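Local atomic coordinates of synaptotagmin-4 (Rattus norvegicus, PDB entry 1W15), a protein that takes part in the mobility of neuronal dense core vesicles by interacting with the kinesin KIF1A. Residues A[21-32]-A[92-102]. Numbering follows the deposited sequence.
Sequences VSLCYQSTTNTL and CESLEEISVEF. With CA (calcium ion), chain C.
Val-21 faces Phe-102 and Leu-23 faces Val-100 where strands 21-26 and 98-102 run nearly antiparallel (159°) in opposing sheets, their axes 11.3 Å apart. CG1 of Val-21 sits over a face of the Phe-102 ring in a CH-pi contact, 4.0 Å from its centroid and displaced toward the rim. CG2 of Val-100 meets CD2 of Leu-32, on the next strand of the sheet, at 3.9 Å and lies more loosely against Leu-23. The Tyr-25 ring, swung to chi1 176° with CG opposite its own backbone N, reaches across so that CD2 of Leu-95 lies over one face, 3.6 Å from the ring centroid; CA of Ser-27 lies above the rim of the opposite face. At the polar end, one water donates to OD1 of Asn-30 and to O of Cys-92, linking the segments. A second donates to O of Ser-27 and OH of Tyr-25 and also binds a calcium ion, which O of Glu-93 coordinates at 2.5 Å; this ion is distinct from the one held by Asp-52 and Asp-106. The apolar part belongs to the core of the C2B beta-sandwich: strand 21-26 lies between strands 31-40 and 144-149, strand 98-102 pairs with 53-61 and 114-121, and Trp-133 of helix 128-138 touches both Leu-23 and Val-100.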
ATOM      1  N   VAL A  21       5.375  -9.256   4.393  1.00 33.79           N
ATOM      2  CA  VAL A  21       4.363  -8.627   5.257  1.00 33.74           C
ATOM      3  C   VAL A  21       4.915  -7.281   5.729  1.00 33.55           C
ATOM      4  O   VAL A  21       6.138  -7.103   5.741  1.00 33.26           O
ATOM      5  CB  VAL A  21       3.933  -9.486   6.476  1.00 33.69           C
ATOM      6  CG1 VAL A  21       3.192 -10.788   6.017  1.00 32.29           C
ATOM      7  CG2 VAL A  21       5.128  -9.783   7.434  1.00 33.66           C
ATOM      8  N   SER A  22       4.027  -6.324   5.986  1.00 32.19           N
ATOM      9  CA  SER A  22       4.478  -5.021   6.502  1.00 34.81           C
ATOM     10  C   SER A  22       3.654  -4.720   7.736  1.00 35.71           C
ATOM     11  O   SER A  22       2.435  -5.010   7.746  1.00 37.62           O
ATOM     12  CB  SER A  22       4.262  -3.918   5.434  1.00 32.57           C
ATOM     13  OG  SER A  22       4.740  -2.674   5.889  1.00 36.35           O
ATOM     14  N   LEU A  23       4.277  -4.175   8.792  1.00 34.43           N
ATOM     15  CA  LEU A  23       3.532  -3.882  10.014  1.00 33.60           C
ATOM     16  C   LEU A  23       3.916  -2.490  10.485  1.00 34.26           C
ATOM     17  O   LEU A  23       5.031  -2.040  10.168  1.00 33.75           O
ATOM     18  CB  LEU A  23       3.848  -4.903  11.123  1.00 33.86           C
ATOM     19  CG  LEU A  23       3.229  -6.340  10.997  1.00 34.34           C
ATOM     20  CD1 LEU A  23       4.072  -7.187  10.126  1.00 35.86           C
ATOM     21  CD2 LEU A  23       3.076  -6.981  12.393  1.00 38.32           C
ATOM     22  N   CYS A  24       2.989  -1.817  11.174  1.00 33.34           N
ATOM     23  CA  CYS A  24       3.216  -0.467  11.731  1.00 33.02           C
ATOM     24  C   CYS A  24       2.498  -0.396  13.075  1.00 33.35           C
ATOM     25  O   CYS A  24       1.280  -0.644  13.146  1.00 32.53           O
ATOM     26  CB  CYS A  24       2.633   0.615  10.808  1.00 32.37           C
ATOM     27  SG  CYS A  24       2.860   2.248  11.467  1.00 35.46           S
ATOM     28  N   TYR A  25       3.235  -0.065  14.147  1.00 33.20           N
ATOM     29  CA  TYR A  25       2.644   0.048  15.479  1.00 33.99           C
ATOM     30  C   TYR A  25       2.381   1.543  15.770  1.00 34.88           C
ATOM     31  O   TYR A  25       3.301   2.356  15.848  1.00 34.59           O
ATOM     32  CB  TYR A  25       3.588  -0.521  16.544  1.00 34.59           C
ATOM     33  CG  TYR A  25       3.120  -0.379  17.988  1.00 35.80           C
ATOM     34  CD1 TYR A  25       1.783  -0.593  18.335  1.00 36.26           C
ATOM     35  CD2 TYR A  25       4.032  -0.057  19.025  1.00 34.27           C
ATOM     36  CE1 TYR A  25       1.337  -0.481  19.668  1.00 33.73           C
ATOM     37  CE2 TYR A  25       3.596   0.040  20.369  1.00 35.20           C
ATOM     38  CZ  TYR A  25       2.251  -0.165  20.669  1.00 35.88           C
ATOM     39  OH  TYR A  25       1.775  -0.063  21.960  1.00 32.64           O
ATOM     40  N   GLN A  26       1.100   1.870  15.851  1.00 36.38           N
ATOM     41  CA  GLN A  26       0.619   3.220  16.162  1.00 39.12           C
ATOM     42  C   GLN A  26       0.633   3.305  17.722  1.00 38.27           C
ATOM     43  O   GLN A  26      -0.417   3.173  18.359  1.00 38.21           O
ATOM     44  CB  GLN A  26      -0.781   3.485  15.434  1.00 39.04           C
ATOM     45  CG  GLN A  26      -0.971   2.964  13.990  1.00 45.81           C
ATOM     46  CD  GLN A  26      -1.928   3.727  13.057  1.00 54.46           C
ATOM     47  OE1 GLN A  26      -2.061   3.352  11.888  1.00 55.59           O
ATOM     48  NE2 GLN A  26      -2.646   4.804  13.350  1.00 59.14           N
ATOM     49  N   SER A  27       1.836   3.524  18.304  1.00 40.09           N
ATOM     50  CA  SER A  27       1.985   3.447  19.771  1.00 40.26           C
ATOM     51  C   SER A  27       1.060   4.352  20.604  1.00 42.31           C
ATOM     52  O   SER A  27       0.612   3.940  21.694  1.00 42.80           O
ATOM     53  CB  SER A  27       3.451   3.650  20.223  1.00 41.01           C
ATOM     54  OG  SER A  27       3.868   4.997  20.119  1.00 39.84           O
ATOM     55  N   THR A  28       0.791   5.574  20.127  1.00 43.06           N
ATOM     56  CA  THR A  28      -0.072   6.512  20.894  1.00 43.59           C
ATOM     57  C   THR A  28      -1.554   6.143  20.796  1.00 45.08           C
ATOM     58  O   THR A  28      -2.362   6.632  21.586  1.00 43.78           O
ATOM     59  CB  THR A  28       0.092   7.980  20.443  1.00 43.54           C
ATOM     60  OG1 THR A  28      -0.317   8.112  19.069  1.00 44.13           O
ATOM     61  CG2 THR A  28       1.535   8.394  20.449  1.00 42.86           C
ATOM     62  N   THR A  29      -1.918   5.298  19.836  1.00 45.55           N
ATOM     63  CA  THR A  29      -3.355   4.898  19.720  1.00 47.66           C
ATOM     64  C   THR A  29      -3.650   3.397  19.878  1.00 46.42           C
ATOM     65  O   THR A  29      -4.774   2.968  19.683  1.00 46.29           O
ATOM     66  CB  THR A  29      -3.975   5.341  18.451  1.00 46.38           C
ATOM     67  OG1 THR A  29      -3.226   4.783  17.344  1.00 50.73           O
ATOM     68  CG2 THR A  29      -3.902   6.860  18.335  1.00 50.95           C
ATOM     69  N   ASN A  30      -2.650   2.626  20.260  1.00 47.73           N
ATOM     70  CA  ASN A  30      -2.851   1.194  20.480  1.00 49.00           C
ATOM     71  C   ASN A  30      -3.540   0.514  19.298  1.00 46.99           C
ATOM     72  O   ASN A  30      -4.548  -0.174  19.482  1.00 46.89           O
ATOM     73  CB  ASN A  30      -3.701   1.013  21.735  1.00 49.72           C
ATOM     74  CG  ASN A  30      -3.246   1.911  22.843  1.00 53.01           C
ATOM     75  OD1 ASN A  30      -2.058   1.872  23.269  1.00 55.32           O
ATOM     76  ND2 ASN A  30      -4.164   2.756  23.312  1.00 55.18           N
ATOM     77  N   THR A  31      -3.053   0.755  18.088  1.00 46.29           N
ATOM     78  CA  THR A  31      -3.506  -0.056  16.937  1.00 46.07           C
ATOM     79  C   THR A  31      -2.268  -0.566  16.267  1.00 43.26           C
ATOM     80  O   THR A  31      -1.179   0.007  16.421  1.00 43.37           O
ATOM     81  CB  THR A  31      -4.378   0.681  15.879  1.00 47.05           C
ATOM     82  OG1 THR A  31      -3.793   1.930  15.585  1.00 52.13           O
ATOM     83  CG2 THR A  31      -5.836   0.991  16.367  1.00 51.54           C
ATOM     84  N   LEU A  32      -2.415  -1.670  15.536  1.00 40.06           N
ATOM     85  CA  LEU A  32      -1.285  -2.231  14.828  1.00 36.75           C
ATOM     86  C   LEU A  32      -1.842  -2.483  13.450  1.00 35.50           C
ATOM     87  O   LEU A  32      -2.886  -3.151  13.312  1.00 34.88           O
ATOM     88  CB  LEU A  32      -0.894  -3.573  15.458  1.00 36.81           C
ATOM     89  CG  LEU A  32       0.189  -4.405  14.768  1.00 35.06           C
ATOM     90  CD1 LEU A  32       1.629  -3.763  14.852  1.00 35.59           C
ATOM     91  CD2 LEU A  32       0.168  -5.823  15.402  1.00 33.58           C
ATOM     92  N   CYS A  92      -3.645  -3.340  25.203  1.00 41.46           N
ATOM     93  CA  CYS A  92      -2.695  -3.052  26.276  1.00 42.33           C
ATOM     94  C   CYS A  92      -1.795  -1.931  25.796  1.00 42.27           C
ATOM     95  O   CYS A  92      -1.890  -1.502  24.642  1.00 40.89           O
ATOM     96  CB  CYS A  92      -1.875  -4.302  26.628  1.00 42.24           C
ATOM     97  SG  CYS A  92      -1.378  -5.313  25.197  1.00 48.59           S
ATOM     98  N   GLU A  93      -0.926  -1.461  26.686  1.00 42.82           N
ATOM     99  CA  GLU A  93      -0.145  -0.266  26.435  1.00 43.73           C
ATOM    100  C   GLU A  93       1.141  -0.492  25.650  1.00 43.51           C
ATOM    101  O   GLU A  93       1.845   0.464  25.318  1.00 42.51           O
ATOM    102  CB  GLU A  93       0.140   0.464  27.769  1.00 44.84           C
ATOM    103  CG  GLU A  93      -1.075   1.230  28.296  1.00 49.11           C
ATOM    104  CD  GLU A  93      -1.917   1.878  27.174  1.00 55.74           C
ATOM    105  OE1 GLU A  93      -1.492   2.920  26.603  1.00 56.19           O
ATOM    106  OE2 GLU A  93      -3.019   1.328  26.859  1.00 59.36           O
ATOM    107  N   SER A  94       1.455  -1.745  25.358  1.00 42.29           N
ATOM    108  CA  SER A  94       2.614  -2.060  24.549  1.00 42.79           C
ATOM    109  C   SER A  94       2.391  -3.378  23.820  1.00 43.53           C
ATOM    110  O   SER A  94       1.380  -4.059  24.060  1.00 43.55           O
ATOM    111  CB  SER A  94       3.843  -2.186  25.429  1.00 43.49           C
ATOM    112  OG  SER A  94       3.768  -3.375  26.206  1.00 42.09           O
ATOM    113  N   LEU A  95       3.361  -3.731  22.972  1.00 42.90           N
ATOM    114  CA  LEU A  95       3.365  -4.969  22.205  1.00 43.36           C
ATOM    115  C   LEU A  95       4.126  -6.137  22.883  1.00 43.41           C
ATOM    116  O   LEU A  95       4.365  -7.192  22.261  1.00 43.27           O
ATOM    117  CB  LEU A  95       4.012  -4.666  20.874  1.00 42.71           C
ATOM    118  CG  LEU A  95       3.156  -4.390  19.632  1.00 46.90           C
ATOM    119  CD1 LEU A  95       1.653  -3.989  19.821  1.00 46.68           C
ATOM    120  CD2 LEU A  95       3.892  -3.589  18.618  1.00 43.56           C
ATOM    121  N   GLU A  96       4.544  -5.919  24.128  1.00 43.47           N
ATOM    122  CA  GLU A  96       5.360  -6.896  24.853  1.00 44.75           C
ATOM    123  C   GLU A  96       4.791  -8.328  24.833  1.00 43.57           C
ATOM    124  O   GLU A  96       5.548  -9.277  24.577  1.00 43.40           O
ATOM    125  CB  GLU A  96       5.647  -6.427  26.293  1.00 46.31           C
ATOM    126  CG  GLU A  96       4.559  -6.793  27.316  1.00 52.89           C
ATOM    127  CD  GLU A  96       4.919  -6.496  28.772  1.00 58.44           C
ATOM    128  OE1 GLU A  96       5.459  -5.395  29.054  1.00 63.87           O
ATOM    129  OE2 GLU A  96       4.626  -7.346  29.654  1.00 61.01           O
ATOM    130  N   GLU A  97       3.480  -8.469  25.085  1.00 41.54           N
ATOM    131  CA  GLU A  97       2.800  -9.791  25.096  1.00 40.57           C
ATOM    132  C   GLU A  97       1.932 -10.053  23.877  1.00 38.87           C
ATOM    133  O   GLU A  97       1.119 -10.996  23.854  1.00 39.37           O
ATOM    134  CB  GLU A  97       1.959  -9.935  26.369  1.00 41.21           C
ATOM    135  CG  GLU A  97       2.837 -10.093  27.604  1.00 45.98           C
ATOM    136  CD  GLU A  97       2.042 -10.177  28.894  1.00 53.62           C
ATOM    137  OE1 GLU A  97       1.584 -11.293  29.256  1.00 56.70           O
ATOM    138  OE2 GLU A  97       1.884  -9.127  29.555  1.00 55.16           O
ATOM    139  N   ILE A  98       2.104  -9.242  22.849  1.00 36.52           N
ATOM    140  CA  ILE A  98       1.303  -9.402  21.642  1.00 36.29           C
ATOM    141  C   ILE A  98       2.100 -10.213  20.632  1.00 36.75           C
ATOM    142  O   ILE A  98       3.296  -9.993  20.476  1.00 36.98           O
ATOM    143  CB  ILE A  98       0.962  -7.983  21.088  1.00 36.04           C
ATOM    144  CG1 ILE A  98       0.078  -7.224  22.080  1.00 35.04           C
ATOM    145  CG2 ILE A  98       0.331  -8.039  19.683  1.00 34.37           C
ATOM    146  CD1 ILE A  98      -1.328  -7.788  22.276  1.00 33.38           C
ATOM    147  N   SER A  99       1.452 -11.130  19.921  1.00 36.68           N
ATOM    148  CA  SER A  99       2.122 -11.767  18.814  1.00 36.75           C
ATOM    149  C   SER A  99       1.126 -11.904  17.661  1.00 36.39           C
ATOM    150  O   SER A  99      -0.075 -11.835  17.893  1.00 36.22           O
ATOM    151  CB  SER A  99       2.675 -13.109  19.243  1.00 36.49           C
ATOM    152  OG  SER A  99       1.623 -13.951  19.641  1.00 40.79           O
ATOM    153  N   VAL A 100       1.639 -12.096  16.444  1.00 35.86           N
ATOM    154  CA  VAL A 100       0.809 -12.165  15.229  1.00 36.30           C
ATOM    155  C   VAL A 100       1.202 -13.466  14.510  1.00 36.71           C
ATOM    156  O   VAL A 100       2.394 -13.759  14.378  1.00 37.34           O
ATOM    157  CB  VAL A 100       1.043 -10.968  14.275  1.00 35.17           C
ATOM    158  CG1 VAL A 100       0.121 -11.036  13.018  1.00 37.20           C
ATOM    159  CG2 VAL A 100       0.832  -9.599  15.020  1.00 36.60           C
ATOM    160  N   GLU A 101       0.205 -14.235  14.106  1.00 35.24           N
ATOM    161  CA  GLU A 101       0.452 -15.529  13.484  1.00 36.06           C
ATOM    162  C   GLU A 101      -0.119 -15.414  12.094  1.00 36.00           C
ATOM    163  O   GLU A 101      -1.303 -15.108  11.957  1.00 37.31           O
ATOM    164  CB  GLU A 101      -0.285 -16.622  14.266  1.00 36.21           C
ATOM    165  CG  GLU A 101      -0.151 -18.046  13.705  1.00 36.23           C
ATOM    166  CD  GLU A 101      -1.055 -19.045  14.486  1.00 38.58           C
ATOM    167  OE1 GLU A 101      -2.239 -18.732  14.736  1.00 37.08           O
ATOM    168  OE2 GLU A 101      -0.588 -20.156  14.843  1.00 37.92           O
ATOM    169  N   PHE A 102       0.684 -15.725  11.077  1.00 35.25           N
ATOM    170  CA  PHE A 102       0.234 -15.756   9.678  1.00 35.14           C
ATOM    171  C   PHE A 102       0.214 -17.212   9.215  1.00 36.00           C
ATOM    172  O   PHE A 102       1.220 -17.962   9.422  1.00 36.14           O
ATOM    173  CB  PHE A 102       1.209 -15.002   8.770  1.00 35.03           C
ATOM    174  CG  PHE A 102       1.372 -13.561   9.109  1.00 36.68           C
ATOM    175  CD1 PHE A 102       2.338 -13.158  10.057  1.00 35.18           C
ATOM    176  CD2 PHE A 102       0.598 -12.584   8.447  1.00 35.44           C
ATOM    177  CE1 PHE A 102       2.484 -11.814  10.373  1.00 36.96           C
ATOM    178  CE2 PHE A 102       0.759 -11.223   8.764  1.00 35.14           C
ATOM    179  CZ  PHE A 102       1.693 -10.843   9.701  1.00 34.79           C
TER
HETATM  180 CA    CA C1002       3.006   2.680  25.335  1.00 48.47          CA
HETATM  181  O   HOH W   1      -0.605  -0.421  22.413  1.00 51.25           O
HETATM  182  O   HOH W   2       1.398   2.591  23.666  1.00 57.06           O
HETATM  183  O   HOH W   3       4.781   1.630  25.599  1.00 56.06           O